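Local coordinates for protein 1-acyl-sn-glycerol-3-phosphate acyltransferase (Thermotoga maritima, PDB 5KYM) that probably transfers an acyl chain to the sn-2 position of lysophosphatidic acid at the membrane, making phosphatidic acid, as an integral-membrane acyltransferase of the HX4D family, at residues L8-F13 with W200-G205; I79-H84 with F151-E156; P185-G190 with K210-V215. All coordinates share one frame; numbering follows the deposited sequence.

Contact 1: residues L8-F13 with W200-G205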
# COMPACT_ATOMS: atom_id res chain seq x y z
N LEU A 8 10.02 -12.21 20.43
CA LEU A 8 11.12 -11.25 20.40
C LEU A 8 11.22 -10.47 19.11
O LEU A 8 11.41 -9.26 19.13
CB LEU A 8 12.44 -11.95 20.64
CG LEU A 8 12.60 -12.51 22.06
CD1 LEU A 8 14.01 -13.12 22.08
CD2 LEU A 8 12.33 -11.49 23.17
N LEU A 9 11.09 -11.13 17.97
CA LEU A 9 11.05 -10.39 16.71
C LEU A 9 9.90 -9.40 16.71
O LEU A 9 10.08 -8.22 16.45
CB LEU A 9 10.94 -11.30 15.54
CG LEU A 9 10.86 -10.61 14.22
CD1 LEU A 9 12.14 -9.91 13.90
CD2 LEU A 9 10.63 -11.66 13.16
N THR A 10 8.73 -9.87 17.10
CA THR A 10 7.60 -8.99 17.21
C THR A 10 7.87 -7.77 18.09
O THR A 10 7.46 -6.66 17.70
CB THR A 10 6.38 -9.75 17.72
OG1 THR A 10 6.15 -10.90 16.88
CG2 THR A 10 5.13 -8.80 17.74
N LEU A 11 8.54 -7.96 19.22
CA LEU A 11 8.82 -6.84 20.14
C LEU A 11 9.79 -5.86 19.52
O LEU A 11 9.55 -4.65 19.48
CB LEU A 11 9.32 -7.37 21.48
CG LEU A 11 8.10 -7.88 22.27
CD1 LEU A 11 8.25 -9.16 23.09
CD2 LEU A 11 7.68 -6.67 23.14
N TYR A 12 10.88 -6.40 18.99
CA TYR A 12 11.86 -5.65 18.24
C TYR A 12 11.18 -4.85 17.12
O TYR A 12 11.45 -3.64 16.95
CB TYR A 12 12.91 -6.65 17.69
CG TYR A 12 14.00 -6.13 16.82
CD1 TYR A 12 15.10 -5.47 17.35
CD2 TYR A 12 13.98 -6.39 15.45
CE1 TYR A 12 16.14 -5.02 16.51
CE2 TYR A 12 15.00 -5.97 14.59
CZ TYR A 12 16.10 -5.29 15.11
OH TYR A 12 17.07 -4.87 14.22
N PHE A 13 10.24 -5.47 16.39
CA PHE A 13 9.58 -4.69 15.36
C PHE A 13 8.78 -3.51 15.91
O PHE A 13 8.94 -2.41 15.42
CB PHE A 13 8.69 -5.53 14.44
CG PHE A 13 8.04 -4.73 13.36
CD1 PHE A 13 8.75 -4.42 12.21
CD2 PHE A 13 6.76 -4.26 13.48
CE1 PHE A 13 8.19 -3.63 11.21
CE2 PHE A 13 6.19 -3.50 12.49
CZ PHE A 13 6.91 -3.15 11.36
N TRP A 200 -1.19 -10.91 15.70
CA TRP A 200 -0.51 -9.69 16.17
C TRP A 200 1.00 -9.86 16.19
O TRP A 200 1.70 -8.85 16.40
CB TRP A 200 -0.89 -9.34 17.61
CG TRP A 200 -2.30 -8.93 17.92
CD1 TRP A 200 -3.29 -8.63 17.05
CD2 TRP A 200 -2.85 -8.72 19.24
NE1 TRP A 200 -4.44 -8.29 17.73
CE2 TRP A 200 -4.19 -8.32 19.08
CE3 TRP A 200 -2.34 -8.83 20.55
CZ2 TRP A 200 -5.03 -8.04 20.16
CZ3 TRP A 200 -3.18 -8.56 21.63
CH2 TRP A 200 -4.50 -8.17 21.43
N THR A 201 1.49 -11.11 16.07
CA THR A 201 2.91 -11.45 15.92
C THR A 201 3.38 -11.66 14.50
O THR A 201 2.62 -12.06 13.62
CB THR A 201 3.31 -12.77 16.67
OG1 THR A 201 2.77 -13.95 16.05
CG2 THR A 201 2.92 -12.68 18.09
N PHE A 202 4.68 -11.47 14.31
CA PHE A 202 5.32 -11.64 13.01
C PHE A 202 6.02 -12.98 12.93
O PHE A 202 6.29 -13.59 13.95
CB PHE A 202 6.34 -10.54 12.85
CG PHE A 202 5.72 -9.17 12.72
CD1 PHE A 202 5.32 -8.69 11.48
CD2 PHE A 202 5.53 -8.37 13.84
CE1 PHE A 202 4.76 -7.44 11.37
CE2 PHE A 202 4.92 -7.13 13.72
CZ PHE A 202 4.57 -6.65 12.49
N THR A 203 6.28 -13.46 11.71
CA THR A 203 7.19 -14.58 11.44
C THR A 203 7.91 -14.24 10.16
O THR A 203 7.25 -13.96 9.18
CB THR A 203 6.45 -15.92 11.16
OG1 THR A 203 5.69 -15.82 9.98
CG2 THR A 203 5.43 -16.31 12.24
N PRO A 204 9.25 -14.27 10.12
CA PRO A 204 9.91 -13.90 8.86
C PRO A 204 9.58 -14.79 7.67
O PRO A 204 9.09 -15.90 7.86
CB PRO A 204 11.39 -14.04 9.19
CG PRO A 204 11.45 -13.82 10.63
CD PRO A 204 10.21 -14.51 11.19
N GLY A 205 9.89 -14.30 6.47
CA GLY A 205 9.65 -14.99 5.18
C GLY A 205 9.89 -14.10 4.00
O GLY A 205 10.11 -12.93 4.16
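Thr10 and Thr201 mark the closest backbone approach, CA to CA 5.5 Å, where the loop 200-205 runs past one side of the N-terminal helix 2-34. The hydrogen bond across the contact ends on Thr10: Phe202 N gives its hydrogen to Thr10 OG1 at 3.0 Å, almost straight at 168°. The same OG1 bonds back to the carbonyl of Asn6, one turn earlier, so the hydroxyl links loop and helix. With OG1 anti to the carbonyl carbon (chi1 -53°), the methyl of Thr10 falls anti to the backbone N and lies against the rim of the Phe202 ring, near its plane, Thr10 CG2 to Phe202 CD2 3.9 Å. One turn on, Phe13 meets the far end of that ring. Its CD2 approaches Phe202 CZ, the ring centroids are 4.6 Å apart and the planes are inclined at 54°. Toward the start of the helix, the methyl Leu9 CD2 touches the Pro204 ring at CG and CD. Leu60 touches both Phe13 and Phe202. Tyr14 also meets the Phe202 ring, and its OH adds a second helix-to-loop hydrogen bond, to Trp200 O. Between the two segments themselves, a single hydrogen bond fixes the loop backbone at Phe202, while Leu9 and Phe13 supply apolar packing before and after it along the helix.

Contact 2: residues I79-H84 with F151-E156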
# COMPACT_ATOMS: atom_id res chain seq x y z
N ILE A 79 -3.80 4.83 -9.88
CA ILE A 79 -4.48 4.15 -8.80
C ILE A 79 -3.92 2.75 -8.70
O ILE A 79 -4.16 1.95 -9.58
CB ILE A 79 -5.97 4.05 -9.03
CG1 ILE A 79 -6.58 5.39 -9.25
CG2 ILE A 79 -6.63 3.40 -7.80
CD1 ILE A 79 -7.93 5.27 -9.95
N VAL A 80 -3.18 2.45 -7.61
CA VAL A 80 -2.59 1.11 -7.40
C VAL A 80 -3.75 0.26 -6.98
O VAL A 80 -4.49 0.62 -6.11
CB VAL A 80 -1.44 1.10 -6.36
CG1 VAL A 80 -0.88 -0.31 -6.21
CG2 VAL A 80 -0.32 2.00 -6.78
N VAL A 81 -3.93 -0.84 -7.66
CA VAL A 81 -4.94 -1.76 -7.31
C VAL A 81 -4.28 -3.09 -7.00
O VAL A 81 -3.64 -3.70 -7.86
CB VAL A 81 -6.02 -1.83 -8.38
CG1 VAL A 81 -7.00 -3.00 -8.16
CG2 VAL A 81 -6.77 -0.49 -8.39
N ALA A 82 -4.42 -3.51 -5.74
CA ALA A 82 -3.68 -4.65 -5.24
C ALA A 82 -4.60 -5.58 -4.49
O ALA A 82 -5.58 -5.12 -3.90
CB ALA A 82 -2.53 -4.19 -4.35
N ASN A 83 -4.27 -6.89 -4.49
CA ASN A 83 -4.81 -7.85 -3.49
C ASN A 83 -4.29 -7.47 -2.09
O ASN A 83 -3.24 -6.80 -1.93
CB ASN A 83 -4.50 -9.29 -3.81
CG ASN A 83 -3.02 -9.59 -3.78
OD1 ASN A 83 -2.26 -8.97 -4.49
ND2 ASN A 83 -2.60 -10.56 -2.97
N HIS A 84 -5.05 -7.89 -1.08
CA HIS A 84 -4.81 -7.46 0.31
C HIS A 84 -4.79 -8.64 1.25
O HIS A 84 -5.75 -9.43 1.31
CB HIS A 84 -5.95 -6.56 0.74
CG HIS A 84 -5.64 -5.71 1.91
ND1 HIS A 84 -4.36 -5.45 2.32
CD2 HIS A 84 -6.46 -5.05 2.76
CE1 HIS A 84 -4.40 -4.64 3.35
NE2 HIS A 84 -5.66 -4.39 3.65
N PHE A 151 -3.32 7.14 -5.66
CA PHE A 151 -4.03 6.36 -4.67
C PHE A 151 -3.61 4.91 -4.67
O PHE A 151 -3.05 4.43 -5.66
CB PHE A 151 -5.56 6.43 -4.87
CG PHE A 151 -6.19 7.42 -3.99
CD1 PHE A 151 -6.02 8.81 -4.25
CD2 PHE A 151 -6.88 7.01 -2.84
CE1 PHE A 151 -6.54 9.75 -3.39
CE2 PHE A 151 -7.43 7.98 -1.98
CZ PHE A 151 -7.24 9.34 -2.26
N ILE A 152 -3.90 4.24 -3.56
CA ILE A 152 -3.62 2.82 -3.37
C ILE A 152 -4.86 2.26 -2.82
O ILE A 152 -5.32 2.71 -1.78
CB ILE A 152 -2.46 2.57 -2.37
CG1 ILE A 152 -1.19 3.30 -2.83
CG2 ILE A 152 -2.18 1.09 -2.18
CD1 ILE A 152 -0.06 3.31 -1.84
N VAL A 153 -5.42 1.29 -3.51
CA VAL A 153 -6.81 0.87 -3.32
C VAL A 153 -6.86 -0.68 -3.23
O VAL A 153 -6.16 -1.35 -3.99
CB VAL A 153 -7.62 1.50 -4.49
CG1 VAL A 153 -8.86 0.71 -4.88
CG2 VAL A 153 -7.96 2.94 -4.17
N PHE A 154 -7.61 -1.23 -2.26
CA PHE A 154 -7.71 -2.66 -2.06
C PHE A 154 -9.12 -3.10 -2.37
O PHE A 154 -9.92 -3.25 -1.48
CB PHE A 154 -7.31 -3.03 -0.62
CG PHE A 154 -5.87 -2.79 -0.32
CD1 PHE A 154 -4.88 -3.53 -0.93
CD2 PHE A 154 -5.51 -1.93 0.62
CE1 PHE A 154 -3.54 -3.29 -0.65
CE2 PHE A 154 -4.16 -1.69 0.94
CZ PHE A 154 -3.18 -2.36 0.30
N PRO A 155 -9.46 -3.26 -3.64
CA PRO A 155 -10.84 -3.47 -4.01
C PRO A 155 -11.59 -4.61 -3.27
O PRO A 155 -12.82 -4.59 -3.26
CB PRO A 155 -10.77 -3.87 -5.52
CG PRO A 155 -9.43 -3.65 -5.98
CD PRO A 155 -8.56 -3.59 -4.75
N GLU A 156 -10.87 -5.61 -2.71
CA GLU A 156 -11.51 -6.71 -1.97
C GLU A 156 -12.23 -6.13 -0.72
O GLU A 156 -13.19 -6.73 -0.22
CB GLU A 156 -10.56 -7.86 -1.58
CG GLU A 156 -9.09 -7.91 -2.14
CD GLU A 156 -8.51 -9.31 -2.02
OE1 GLU A 156 -7.34 -9.50 -1.57
OE2 GLU A 156 -9.24 -10.24 -2.38
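His84 and Phe154 lay their rings face to face, centroids 3.8 Å apart and planes only 8° from parallel. The overlap is nearly central: Phe154 CD2 lies over the middle of the imidazole and His84 ND1 over the middle of the phenyl. With CG anti to the backbone N (chi1 -161°), the His84 ring swings over Phe154, while Ala82 O comes to the phenyl edge at CD1. Behind the stack, the backbone of His84 is gripped by Glu156: its OE1 takes the hydrogen of His84 N at 2.8 Å with its anti lone pair, 173° at the hydrogen. Further out, Glu156 OE2 receives Leu166 N, so both carboxylate oxygens are tied and the group's rotation is restrained. On the ring's side, His84 ND1 bonds to Asp89 OD2. His84 and Asp89 are the two ends of the HX4D signature, and this pairing is consistent with the acyltransferase active site; Glu156 belongs to the family's FPEGTR motif.

All of this hangs from two parallel strands. Phe151 O receives Val80 N at 2.8 Å, Val80 O receives Val153 N, and Val153 O receives Ala82 N in a longer bond of 3.3 Å. On the face of Ile79 and Val153, Val81 CG1 touches Pro155 CG. Val80 and Ile152 face helix 89-96 and share Ile93. On the reverse side of the sheet, Ile79 and Phe151 pack on Leu145 of helix 137-147, and Ile79 and Val153 on Ile175 of helix 174-177. Strand 151-153 is one of the two edge strands of the five-stranded sheet, and strand 183-189 flanks strand 79-82 on its other side.

Contact 3: residues P185-G190 with K210-V215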
# COMPACT_ATOMS: atom_id res chain seq x y z
N PRO A 185 -2.17 -2.37 -11.81
CA PRO A 185 -2.47 -3.57 -11.07
C PRO A 185 -1.24 -4.15 -10.40
O PRO A 185 -0.22 -4.18 -11.05
CB PRO A 185 -2.97 -4.53 -12.14
CG PRO A 185 -3.45 -3.66 -13.20
CD PRO A 185 -2.42 -2.56 -13.23
N VAL A 186 -1.36 -4.61 -9.15
CA VAL A 186 -0.22 -5.13 -8.39
C VAL A 186 -0.61 -6.41 -7.71
O VAL A 186 -1.67 -6.46 -7.21
CB VAL A 186 0.25 -4.15 -7.31
CG1 VAL A 186 1.25 -4.79 -6.38
CG2 VAL A 186 0.87 -2.95 -7.99
N SER A 187 0.25 -7.41 -7.68
CA SER A 187 -0.06 -8.64 -6.99
C SER A 187 0.97 -8.82 -5.89
O SER A 187 2.19 -8.69 -6.13
CB SER A 187 0.05 -9.81 -7.93
OG SER A 187 -0.68 -9.62 -9.12
N ILE A 188 0.50 -9.12 -4.68
CA ILE A 188 1.33 -9.24 -3.47
C ILE A 188 1.26 -10.69 -3.03
O ILE A 188 0.13 -11.25 -2.88
CB ILE A 188 0.73 -8.42 -2.35
CG1 ILE A 188 0.73 -6.92 -2.71
CG2 ILE A 188 1.50 -8.67 -1.04
CD1 ILE A 188 0.16 -5.99 -1.64
N TRP A 189 2.41 -11.33 -2.83
CA TRP A 189 2.41 -12.62 -2.19
C TRP A 189 3.46 -12.78 -1.15
O TRP A 189 4.60 -12.53 -1.42
CB TRP A 189 2.66 -13.68 -3.20
CG TRP A 189 2.51 -15.04 -2.56
CD1 TRP A 189 3.45 -15.95 -2.34
CD2 TRP A 189 1.29 -15.59 -2.06
NE1 TRP A 189 2.92 -17.05 -1.74
CE2 TRP A 189 1.59 -16.85 -1.54
CE3 TRP A 189 -0.02 -15.11 -2.00
CZ2 TRP A 189 0.64 -17.65 -0.93
CZ3 TRP A 189 -0.98 -15.90 -1.40
CH2 TRP A 189 -0.64 -17.16 -0.86
N GLY A 190 3.07 -13.25 0.03
CA GLY A 190 3.98 -13.46 1.18
C GLY A 190 3.80 -12.56 2.42
O GLY A 190 4.27 -12.90 3.48
N LYS A 210 4.52 -8.19 -7.66
CA LYS A 210 4.55 -8.08 -9.13
C LYS A 210 3.67 -6.90 -9.62
O LYS A 210 2.45 -6.89 -9.48
CB LYS A 210 4.12 -9.39 -9.78
CG LYS A 210 4.06 -9.33 -11.29
CD LYS A 210 4.20 -10.67 -11.95
CE LYS A 210 3.88 -10.53 -13.42
NZ LYS A 210 4.09 -11.86 -14.03
N ILE A 211 4.36 -5.94 -10.24
CA ILE A 211 3.76 -4.77 -10.81
C ILE A 211 3.47 -5.02 -12.29
O ILE A 211 4.35 -5.36 -13.05
CB ILE A 211 4.70 -3.58 -10.65
CG1 ILE A 211 5.17 -3.44 -9.20
CG2 ILE A 211 3.93 -2.31 -10.96
CD1 ILE A 211 6.14 -2.29 -8.93
N HIS A 212 2.22 -4.86 -12.70
CA HIS A 212 1.70 -5.17 -14.01
C HIS A 212 1.57 -3.90 -14.86
O HIS A 212 1.75 -2.80 -14.38
CB HIS A 212 0.32 -5.75 -13.84
CG HIS A 212 0.27 -7.02 -13.05
ND1 HIS A 212 0.83 -8.19 -13.48
CD2 HIS A 212 -0.31 -7.31 -11.86
CE1 HIS A 212 0.62 -9.14 -12.59
NE2 HIS A 212 -0.08 -8.64 -11.61
N GLU A 213 1.26 -4.07 -16.15
CA GLU A 213 1.11 -2.93 -17.09
C GLU A 213 -0.12 -2.09 -16.77
O GLU A 213 -1.25 -2.63 -16.66
CB GLU A 213 0.97 -3.40 -18.54
CG GLU A 213 2.23 -3.88 -19.21
CD GLU A 213 1.82 -4.81 -20.31
OE1 GLU A 213 1.09 -4.42 -21.28
OE2 GLU A 213 2.16 -5.97 -20.11
N PRO A 214 0.08 -0.75 -16.71
CA PRO A 214 -1.03 0.15 -16.40
C PRO A 214 -2.24 -0.03 -17.33
O PRO A 214 -2.08 -0.24 -18.52
CB PRO A 214 -0.40 1.54 -16.55
CG PRO A 214 0.94 1.37 -17.15
CD PRO A 214 1.34 -0.01 -16.79
N VAL A 215 -3.42 0.09 -16.76
CA VAL A 215 -4.69 -0.08 -17.49
C VAL A 215 -5.40 1.28 -17.62
O VAL A 215 -5.38 2.04 -16.68
CB VAL A 215 -5.57 -1.15 -16.77
CG1 VAL A 215 -6.98 -1.17 -17.26
CG2 VAL A 215 -4.98 -2.48 -17.03
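Ser187 and Lys210 form a hydrogen-bonded antiparallel pair, joining strands 183-189 and 207-211 within the mixed five-stranded sheet of the alpha/beta acyltransferase domain. Ser187 N gives to Lys210 O at 2.9 Å and Lys210 N returns to Ser187 O at 2.8 Å. Val186 and Ile211 make the adjoining non-hydrogen-bonded pair, their CG2 methyls 4.3 Å apart. Past the end of strand 207-211 the pairing is prolonged by His212 N, which donates to Pro185 O.

The His212 side chain then follows strand 183-189. Its CB sits beside Pro185 O and the Pro185 CB carbon. CG, anti to the carbonyl carbon (chi1 -61°), turns the imidazole back along the strand. His212 CD2 passes Pro185 O and lies 3.9 Å from Pro185 CB, while Lys210 O stands above one face of the ring, toward its rim. CE1 lies beside Ser187 OG. At the tip, His212 NE2 donates to Ser187 OG at 2.7 Å, the hydroxyl only 9° out of the ring plane. Ser187 OG in turn bonds to Val234 O, so NE2, OG and that carbonyl form a relay from the sheet to helix 223-243 covering it; Val233 of the same helix also packs on the imidazole.

Two more links reach that helix. Lys210 runs out fully extended to a salt bridge with Glu240, and Val215, its CG2 packed on Pro185 CG, rests on Leu226 and Tyr229. Lys210 O has a further neighbour besides Ser187 N: Val186 CA makes a CA-H...O contact with Lys210 O, 3.4 Å from carbon to oxygen.

How the contacts relate
From the N terminus, helix 2-34, which carries bound lipid further along, supplies the first half of contact 1, which closes only when the chain returns at 200-205. Contact 2 lies wholly within that long loop, joining strand 79-82 to strand 151-153. Contact 3 opens at 185-190, after contact 2 has closed, and ends at 210-215, beyond the second half of contact 1, so contacts 1 and 3 cross. Contacts 2 and 3 meet in one sheet, where Val81 O pairs with Val186 N and Asn83 OD1 with Ile188 N. Contact 1 stands apart, its centre about 25 Å from that of contact 2, and ties the N-terminal helix to the loop leading into strand 207-211.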